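Local atomic coordinates of petrobactin-binding protein YclQ (Bacillus subtilis subsp. subtilis str. 168, PDB entry 3GFV), a protein that binds petrobactin, iron-free or ferric, and its precursor 3,4-dihydroxybenzoic acid, and serves the YclNOPQ ABC transporter in ferric-petrobactin uptake. Residues Ile17-Gln22 with Gly140-Lys145; Thr28-Asn33 with Pro96-Ile101; Asn173-Met178 with Tyr220-Lys225. All coordinates share one frame; numbering follows the deposited sequence.

Contact 1 (Ile17-Gln22 with Gly140-Lys145); sequences ITVKHQ and GKIFDK
I17 and V19, two residues apart on strand 16-21 of an antiparallel hairpin, lay their branched side chains on K141 and I142 in the last turn of helix 128-142. The tight part is aliphatic. The I17 chain extends toward the helix, CG1 anti to the backbone N (chi1 172°), and its tip CD1 comes to 3.6 Å from K141 CB and 3.8 Å from K141 O, crossing the lysine at about a right angle. The other branch turns to I142, with I17 CG2 4.2 Å from I142 CG1. Deeper in, the buried V19 offers one methyl: V19 CG2 is 3.9 Å from I142 CD1, again with the side chains crossed. I142 also packs on V30 and I119, and on its other branch I142 CG2 sits 3.6 Å above the F143 ring plane, near the rim. The solvent side is looser. Of the K141 side chain CB makes the close contact, and its ammonium end leads away; T18 and K20 lie on the exposed face of the strand, where T18 OG1 is hydrogen-bonded to K29 NZ. A Schellman motif closes the helix: K145 N bonds to G140 O at 2.8 Å, with D144 left-handed (phi/psi 56°/48°) between F143 and K145. Neither hydrogen bond nor ion pair joins the two segments. The packing is van der Waals, with the K141 carbonyl the one polar atom close by, so polar positioning comes from backbone bonds of I17 to V30, V19 to T28 and I142 to N33.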
loop_
_atom_site.group_PDB
_atom_site.type_symbol
_atom_site.label_atom_id
_atom_site.label_comp_id
_atom_site.label_asym_id
_atom_site.label_seq_id
_atom_site.Cartn_x
_atom_site.Cartn_y
_atom_site.Cartn_z
ATOM N N ILE A 17 16.085 20.527 6.001
ATOM C CA ILE A 17 15.722 19.615 7.076
ATOM C C ILE A 17 16.414 18.271 6.822
ATOM O O ILE A 17 16.521 17.821 5.669
ATOM C CB ILE A 17 14.185 19.464 7.217
ATOM C CG1 ILE A 17 13.836 18.364 8.216
ATOM C CG2 ILE A 17 13.536 19.164 5.888
ATOM C CD1 ILE A 17 12.500 18.580 8.915
ATOM N N THR A 18 16.915 17.661 7.894
ATOM C CA THR A 18 17.593 16.372 7.826
ATOM C C THR A 18 16.589 15.237 7.955
ATOM O O THR A 18 15.889 15.142 8.959
ATOM C CB THR A 18 18.677 16.254 8.931
ATOM O OG1 THR A 18 19.674 17.258 8.723
ATOM C CG2 THR A 18 19.354 14.886 8.914
ATOM N N VAL A 19 16.518 14.387 6.928
ATOM C CA VAL A 19 15.525 13.322 6.869
ATOM C C VAL A 19 16.203 11.953 6.957
ATOM O O VAL A 19 16.821 11.507 6.005
ATOM C CB VAL A 19 14.715 13.417 5.544
ATOM C CG1 VAL A 19 13.737 12.221 5.390
ATOM C CG2 VAL A 19 13.977 14.741 5.471
ATOM N N LYS A 20 16.109 11.300 8.108
ATOM C CA LYS A 20 16.531 9.904 8.195
ATOM C C LYS A 20 15.511 9.021 7.471
ATOM O O LYS A 20 14.299 9.167 7.650
ATOM C CB LYS A 20 16.694 9.468 9.659
ATOM C CG LYS A 20 17.913 10.120 10.327
ATOM C CD LYS A 20 18.131 9.654 11.766
ATOM C CE LYS A 20 19.501 10.128 12.274
ATOM N NZ LYS A 20 19.536 10.264 13.763
ATOM N N HIS A 21 16.010 8.114 6.644
ATOM C CA HIS A 21 15.133 7.179 5.949
ATOM C C HIS A 21 15.873 5.870 5.737
ATOM O O HIS A 21 17.070 5.785 5.998
ATOM C CB HIS A 21 14.644 7.772 4.615
ATOM C CG HIS A 21 15.733 8.010 3.618
ATOM N ND1 HIS A 21 16.532 9.137 3.629
ATOM C CD2 HIS A 21 16.145 7.272 2.557
ATOM C CE1 HIS A 21 17.393 9.075 2.628
ATOM N NE2 HIS A 21 17.183 7.945 1.969
ATOM N N GLN A 22 15.144 4.859 5.278
ATOM C CA GLN A 22 15.687 3.513 5.104
ATOM C C GLN A 22 16.991 3.456 4.336
ATOM O O GLN A 22 17.852 2.623 4.648
ATOM C CB GLN A 22 14.667 2.608 4.410
ATOM C CG GLN A 22 14.096 1.566 5.321
ATOM C CD GLN A 22 15.182 0.680 5.867
ATOM O OE1 GLN A 22 15.316 0.512 7.079
ATOM N NE2 GLN A 22 15.995 0.130 4.972
ATOM N N GLY A 140 5.186 15.238 7.238
ATOM C CA GLY A 140 4.776 16.347 8.089
ATOM C C GLY A 140 5.890 17.338 8.373
ATOM O O GLY A 140 5.691 18.561 8.328
ATOM N N LYS A 141 7.072 16.816 8.682
ATOM C CA LYS A 141 8.206 17.680 9.020
ATOM C C LYS A 141 8.684 18.480 7.818
ATOM O O LYS A 141 8.980 19.683 7.939
ATOM C CB LYS A 141 9.362 16.862 9.600
ATOM C CG LYS A 141 9.152 16.426 11.048
ATOM C CD LYS A 141 10.147 15.329 11.429
ATOM C CE LYS A 141 9.983 14.883 12.880
ATOM N NZ LYS A 141 8.595 14.445 13.213
ATOM N N ILE A 142 8.764 17.825 6.662
ATOM C CA ILE A 142 9.244 18.495 5.452
ATOM C C ILE A 142 8.342 19.659 5.031
ATOM O O ILE A 142 8.825 20.717 4.607
ATOM C CB ILE A 142 9.392 17.503 4.266
ATOM C CG1 ILE A 142 10.546 16.536 4.544
ATOM C CG2 ILE A 142 9.624 18.266 2.958
ATOM C CD1 ILE A 142 10.498 15.241 3.733
ATOM N N PHE A 143 7.031 19.469 5.155
ATOM C CA PHE A 143 6.053 20.463 4.687
ATOM C C PHE A 143 5.356 21.276 5.770
ATOM O O PHE A 143 4.340 21.930 5.509
ATOM C CB PHE A 143 5.010 19.764 3.806
ATOM C CG PHE A 143 5.600 19.112 2.596
ATOM C CD1 PHE A 143 5.784 19.839 1.425
ATOM C CD2 PHE A 143 5.983 17.772 2.620
ATOM C CE1 PHE A 143 6.335 19.238 0.297
ATOM C CE2 PHE A 143 6.535 17.170 1.493
ATOM C CZ PHE A 143 6.716 17.915 0.331
ATOM N N ASP A 144 5.901 21.251 6.984
ATOM C CA ASP A 144 5.339 22.002 8.091
ATOM C C ASP A 144 3.879 21.646 8.337
ATOM O O ASP A 144 3.033 22.536 8.484
ATOM C CB ASP A 144 5.465 23.513 7.797
ATOM C CG ASP A 144 6.105 24.277 8.926
ATOM O OD1 ASP A 144 6.762 23.644 9.780
ATOM O OD2 ASP A 144 5.966 25.521 8.949
ATOM N N LYS A 145 3.590 20.343 8.394
ATOM C CA LYS A 145 2.243 19.839 8.632
ATOM C C LYS A 145 2.272 18.828 9.774
ATOM O O LYS A 145 1.494 17.856 9.796
ATOM C CB LYS A 145 1.722 19.139 7.376
ATOM C CG LYS A 145 1.551 20.047 6.170
ATOM C CD LYS A 145 0.276 20.849 6.277
ATOM C CE LYS A 145 0.058 21.685 5.020
ATOM N NZ LYS A 145 -1.369 22.105 4.894
#

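Contact 2 (Thr28-Asn33 with Pro96-Ile101); sequences TKVPKN and PDLIII
V30 and L98 meet by single methyls, and beside them P31 rests on the peptide carbonyl of D97. V30 has CG1 beside its backbone N and anti to the carbonyl carbon (chi1 -45°), while CG2 lies between the two. This turns CG1 to L98, whose CD1 it meets at 3.9 Å; V30 CB is 4.1 Å from the same methyl. L98 reaches out with CG anti to its backbone N (chi1 174°), and chi2 of 66° completes the placement, the two torsions together bringing CD1 to V30; the two side chains cross obliquely. The proline has no such freedom: P31 CD and CG lie 3.4 and 3.6 Å from D97 O, and P31 CG approaches D97 CB at 4.2 Å. The D97 carboxylate is held by K35 N on OD2 and K36 N on OD1, so both oxygens are engaged by the backbone that leads into strand 37-39. The contact joins two separate sheets. Strand 27-31 pairs with strand 16-21, V30 packing on I17 and V19 and also on I119; strand 98-101 lies between strands 37-39 and 118-120 of the parallel sheet, with I99 and I101 touching F112 of helix 109-115.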
loop_
_atom_site.group_PDB
_atom_site.type_symbol
_atom_site.label_atom_id
_atom_site.label_comp_id
_atom_site.label_asym_id
_atom_site.label_seq_id
_atom_site.Cartn_x
_atom_site.Cartn_y
_atom_site.Cartn_z
ATOM N N THR A 28 19.408 12.439 5.034
ATOM C CA THR A 28 19.584 13.192 3.799
ATOM C C THR A 28 19.018 14.604 3.974
ATOM O O THR A 28 17.873 14.765 4.416
ATOM C CB THR A 28 18.798 12.526 2.670
ATOM O OG1 THR A 28 19.296 11.195 2.457
ATOM C CG2 THR A 28 18.903 13.344 1.393
ATOM N N LYS A 29 19.811 15.615 3.628
ATOM C CA LYS A 29 19.363 16.998 3.676
ATOM C C LYS A 29 18.373 17.277 2.561
ATOM O O LYS A 29 18.690 17.076 1.391
ATOM C CB LYS A 29 20.555 17.946 3.510
ATOM C CG LYS A 29 21.063 18.567 4.795
ATOM C CD LYS A 29 21.548 17.517 5.763
ATOM C CE LYS A 29 22.284 18.157 6.927
ATOM N NZ LYS A 29 22.474 17.167 8.017
ATOM N N VAL A 30 17.182 17.743 2.925
ATOM C CA VAL A 30 16.166 18.115 1.939
ATOM C C VAL A 30 15.662 19.534 2.234
ATOM O O VAL A 30 15.681 20.000 3.389
ATOM C CB VAL A 30 14.979 17.095 1.868
ATOM C CG1 VAL A 30 15.498 15.648 1.855
ATOM C CG2 VAL A 30 14.019 17.312 3.005
ATOM N N PRO A 31 15.248 20.259 1.189
ATOM C CA PRO A 31 14.794 21.618 1.501
ATOM C C PRO A 31 13.457 21.560 2.216
ATOM O O PRO A 31 12.611 20.718 1.886
ATOM C CB PRO A 31 14.623 22.275 0.122
ATOM C CG PRO A 31 14.906 21.191 -0.902
ATOM C CD PRO A 31 15.024 19.884 -0.217
ATOM N N LYS A 32 13.269 22.442 3.197
ATOM C CA LYS A 32 11.981 22.559 3.843
ATOM C C LYS A 32 11.012 23.159 2.831
ATOM O O LYS A 32 11.400 24.028 2.039
ATOM C CB LYS A 32 12.113 23.474 5.058
ATOM C CG LYS A 32 10.800 23.892 5.675
ATOM C CD LYS A 32 10.511 23.105 6.934
ATOM C CE LYS A 32 9.882 24.017 7.978
ATOM N NZ LYS A 32 10.249 23.589 9.354
ATOM N N ASN A 33 9.765 22.693 2.837
ATOM C CA ASN A 33 8.747 23.236 1.944
ATOM C C ASN A 33 9.212 23.233 0.489
ATOM O O ASN A 33 9.231 24.291 -0.167
ATOM C CB ASN A 33 8.352 24.655 2.362
ATOM C CG ASN A 33 7.718 24.701 3.743
ATOM O OD1 ASN A 33 8.154 25.453 4.619
ATOM N ND2 ASN A 33 6.688 23.888 3.944
ATOM N N PRO A 96 13.543 18.830 -10.224
ATOM C CA PRO A 96 12.834 18.707 -8.946
ATOM C C PRO A 96 13.703 19.071 -7.745
ATOM O O PRO A 96 14.928 19.011 -7.814
ATOM C CB PRO A 96 12.465 17.226 -8.903
ATOM C CG PRO A 96 13.529 16.552 -9.723
ATOM C CD PRO A 96 13.908 17.523 -10.807
ATOM N N ASP A 97 13.078 19.457 -6.636
ATOM C CA ASP A 97 13.875 19.768 -5.454
ATOM C C ASP A 97 13.810 18.662 -4.403
ATOM O O ASP A 97 14.526 18.701 -3.410
ATOM C CB ASP A 97 13.542 21.162 -4.875
ATOM C CG ASP A 97 12.045 21.399 -4.682
ATOM O OD1 ASP A 97 11.233 20.458 -4.760
ATOM O OD2 ASP A 97 11.661 22.558 -4.418
ATOM N N LEU A 98 12.977 17.650 -4.671
ATOM C CA LEU A 98 12.889 16.463 -3.815
ATOM C C LEU A 98 12.329 15.293 -4.633
ATOM O O LEU A 98 11.404 15.477 -5.426
ATOM C CB LEU A 98 11.992 16.722 -2.608
ATOM C CG LEU A 98 11.706 15.515 -1.698
ATOM C CD1 LEU A 98 12.955 15.011 -0.995
ATOM C CD2 LEU A 98 10.618 15.849 -0.666
ATOM N N ILE A 99 12.889 14.099 -4.452
ATOM C CA ILE A 99 12.312 12.904 -5.082
ATOM C C ILE A 99 11.982 11.903 -3.982
ATOM O O ILE A 99 12.789 11.686 -3.071
ATOM C CB ILE A 99 13.267 12.266 -6.114
ATOM C CG1 ILE A 99 13.697 13.314 -7.162
ATOM C CG2 ILE A 99 12.578 11.082 -6.799
ATOM C CD1 ILE A 99 14.870 12.831 -8.063
ATOM N N ILE A 100 10.789 11.324 -4.057
ATOM C CA ILE A 100 10.356 10.333 -3.076
ATOM C C ILE A 100 10.203 8.999 -3.789
ATOM O O ILE A 100 9.470 8.895 -4.786
ATOM C CB ILE A 100 9.009 10.706 -2.446
ATOM C CG1 ILE A 100 9.134 11.999 -1.629
ATOM C CG2 ILE A 100 8.439 9.511 -1.618
ATOM C CD1 ILE A 100 7.787 12.505 -1.092
ATOM N N ILE A 101 10.903 7.983 -3.295
ATOM C CA ILE A 101 10.801 6.650 -3.895
ATOM C C ILE A 101 10.397 5.608 -2.864
ATOM O O ILE A 101 10.350 5.882 -1.662
ATOM C CB ILE A 101 12.132 6.209 -4.567
ATOM C CG1 ILE A 101 13.260 6.100 -3.521
ATOM C CG2 ILE A 101 12.505 7.184 -5.661
ATOM C CD1 ILE A 101 14.566 5.496 -4.040
#

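Contact 3 (Asn173-Met178 with Tyr220-Lys225); sequences NGLVIM and YEYISK
L175 and I177 of strand 173-180 form two bumps that meet Y222 and I223 of helix 220-226, a helix-on-sheet packing within the alpha/beta architecture of the periplasmic binding protein fold. The axes of segments 173-178 and 220-225 come within 10.9 Å at 169°, almost antiparallel, and the short helix leads into strand 230-235, the parallel neighbour of strand 173-180. L175 is the larger bump. Standing with CG anti to its backbone N (chi1 173°), it sets its forked end into the hollow between Y222 and I223. L175 CD1 and L175 CD2 are each 4.0 Å from Y222 CE2, and CD2 approaches the ring obliquely. This second branch also serves the isoleucine, L175 CD2 lying 4.2 Å from I223 CG1. I223 spans the step from L175 to I177: I223 CG1 is at the leucine, while the tip I223 CD1 reaches I177 CD1 at 4.1 Å, the side chains crossed at about a right angle. V249 of helix 246-250 also touches I223, and I184, L231 and V233 touch I177. At the edge of this apolar patch the one polar group of the contact is provided for: Y222 OH passes 4.0 Å from L175 CD1 and makes its hydrogen bond to D206 OD2.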
loop_
_atom_site.group_PDB
_atom_site.type_symbol
_atom_site.label_atom_id
_atom_site.label_comp_id
_atom_site.label_asym_id
_atom_site.label_seq_id
_atom_site.Cartn_x
_atom_site.Cartn_y
_atom_site.Cartn_z
ATOM N N ASN A 173 -11.249 -16.807 11.438
ATOM C CA ASN A 173 -9.933 -16.516 10.878
ATOM C C ASN A 173 -10.026 -16.023 9.436
ATOM O O ASN A 173 -11.114 -15.965 8.857
ATOM C CB ASN A 173 -8.998 -17.725 10.988
ATOM C CG ASN A 173 -9.521 -18.931 10.226
ATOM O OD1 ASN A 173 -10.160 -18.781 9.186
ATOM N ND2 ASN A 173 -9.231 -20.132 10.729
ATOM N N GLY A 174 -8.882 -15.638 8.879
ATOM C CA GLY A 174 -8.856 -15.095 7.527
ATOM C C GLY A 174 -7.636 -15.569 6.764
ATOM O O GLY A 174 -6.555 -15.790 7.337
ATOM N N LEU A 175 -7.815 -15.721 5.457
ATOM C CA LEU A 175 -6.705 -16.004 4.555
ATOM C C LEU A 175 -6.643 -14.894 3.505
ATOM O O LEU A 175 -7.673 -14.501 2.966
ATOM C CB LEU A 175 -6.915 -17.357 3.870
ATOM C CG LEU A 175 -5.918 -17.728 2.767
ATOM C CD1 LEU A 175 -4.514 -17.933 3.356
ATOM C CD2 LEU A 175 -6.388 -18.995 1.970
ATOM N N VAL A 176 -5.439 -14.403 3.220
ATOM C CA VAL A 176 -5.248 -13.378 2.186
ATOM C C VAL A 176 -4.575 -13.987 0.965
ATOM O O VAL A 176 -3.495 -14.581 1.073
ATOM C CB VAL A 176 -4.351 -12.230 2.714
ATOM C CG1 VAL A 176 -4.225 -11.117 1.660
ATOM C CG2 VAL A 176 -4.930 -11.659 4.020
ATOM N N ILE A 177 -5.200 -13.831 -0.198
ATOM C CA ILE A 177 -4.623 -14.382 -1.444
ATOM C C ILE A 177 -4.584 -13.330 -2.527
ATOM O O ILE A 177 -5.403 -12.421 -2.547
ATOM C CB ILE A 177 -5.367 -15.601 -2.003
ATOM C CG1 ILE A 177 -6.848 -15.281 -2.286
ATOM C CG2 ILE A 177 -5.184 -16.827 -1.069
ATOM C CD1 ILE A 177 -7.597 -16.362 -3.019
HETATM N N MSE A 178 -3.642 -13.492 -3.452
HETATM C CA MSE A 178 -3.622 -12.669 -4.651
HETATM C C MSE A 178 -3.725 -13.590 -5.860
HETATM O O MSE A 178 -3.051 -14.641 -5.927
HETATM C CB MSE A 178 -2.364 -11.789 -4.707
HETATM C CG MSE A 178 -2.301 -10.945 -5.959
HETATM SE SE MSE A 178 -0.753 -9.723 -5.834
HETATM C CE MSE A 178 0.576 -11.036 -6.219
ATOM N N TYR A 220 -5.541 -24.535 -5.341
ATOM C CA TYR A 220 -6.915 -24.475 -4.850
ATOM C C TYR A 220 -7.088 -25.404 -3.656
ATOM O O TYR A 220 -7.800 -25.078 -2.695
ATOM C CB TYR A 220 -7.917 -24.844 -5.951
ATOM C CG TYR A 220 -8.007 -23.827 -7.073
ATOM C CD1 TYR A 220 -9.237 -23.345 -7.510
ATOM C CD2 TYR A 220 -6.860 -23.345 -7.691
ATOM C CE1 TYR A 220 -9.318 -22.416 -8.539
ATOM C CE2 TYR A 220 -6.930 -22.417 -8.714
ATOM C CZ TYR A 220 -8.161 -21.957 -9.137
ATOM O OH TYR A 220 -8.218 -21.028 -10.156
ATOM N N GLU A 221 -6.431 -26.562 -3.717
ATOM C CA GLU A 221 -6.496 -27.527 -2.634
ATOM C C GLU A 221 -5.997 -26.918 -1.331
ATOM O O GLU A 221 -6.415 -27.333 -0.255
ATOM C CB GLU A 221 -5.673 -28.775 -2.948
ATOM C CG GLU A 221 -6.283 -29.697 -3.994
ATOM C CD GLU A 221 -5.849 -29.353 -5.414
ATOM O OE1 GLU A 221 -5.415 -28.194 -5.645
ATOM O OE2 GLU A 221 -5.935 -30.249 -6.295
ATOM N N TYR A 222 -5.074 -25.964 -1.437
ATOM C CA TYR A 222 -4.584 -25.265 -0.258
ATOM C C TYR A 222 -5.693 -24.430 0.399
ATOM O O TYR A 222 -5.805 -24.390 1.612
ATOM C CB TYR A 222 -3.423 -24.330 -0.627
ATOM C CG TYR A 222 -3.020 -23.451 0.518
ATOM C CD1 TYR A 222 -2.193 -23.936 1.525
ATOM C CD2 TYR A 222 -3.472 -22.129 0.619
ATOM C CE1 TYR A 222 -1.827 -23.135 2.604
ATOM C CE2 TYR A 222 -3.111 -21.332 1.686
ATOM C CZ TYR A 222 -2.289 -21.823 2.669
ATOM O OH TYR A 222 -1.948 -21.007 3.733
ATOM N N ILE A 223 -6.515 -23.774 -0.411
ATOM C CA ILE A 223 -7.623 -22.986 0.141
ATOM C C ILE A 223 -8.606 -23.908 0.879
ATOM O O ILE A 223 -9.054 -23.611 1.985
ATOM C CB ILE A 223 -8.328 -22.193 -0.963
ATOM C CG1 ILE A 223 -7.365 -21.146 -1.537
ATOM C CG2 ILE A 223 -9.565 -21.488 -0.425
ATOM C CD1 ILE A 223 -7.908 -20.454 -2.763
ATOM N N SER A 224 -8.904 -25.041 0.261
ATOM C CA SER A 224 -9.797 -26.041 0.830
ATOM C C SER A 224 -9.224 -26.590 2.131
ATOM O O SER A 224 -9.914 -26.698 3.157
ATOM C CB SER A 224 -10.003 -27.164 -0.191
ATOM O OG SER A 224 -10.733 -28.238 0.381
ATOM N N LYS A 225 -7.952 -26.954 2.123
ATOM C CA LYS A 225 -7.424 -27.525 3.358
ATOM C C LYS A 225 -7.299 -26.503 4.482
ATOM O O LYS A 225 -7.381 -26.843 5.654
ATOM C CB LYS A 225 -6.128 -28.301 3.133
ATOM C CG LYS A 225 -4.880 -27.520 3.226
ATOM C CD LYS A 225 -3.728 -28.447 3.565
ATOM C CE LYS A 225 -2.399 -27.736 3.445
ATOM N NZ LYS A 225 -1.253 -28.639 3.767
#

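Overall arrangement
From the N terminus the chain first lays down the hairpin of strands 16-21 and 27-31, the starting point of both contacts 1 and 2. Contact 2 closes the inner loop, when strand 98-101 joins the parallel sheet; contact 1 closes the outer one around it, at the end of helix 128-142. Their centres are 9 Å apart, and backbone bonds link them. Together they tie the hairpin to the parallel sheet, at strand 98-101, and to the end of helix 128-142 in the N-terminal lobe. K145 stands at the N-cap position of the long helix 146-170, after which contact 3 opens and closes in series, binding helix 220-226 to the sheet of the other lobe, its centre about 40 Å from that of contact 1.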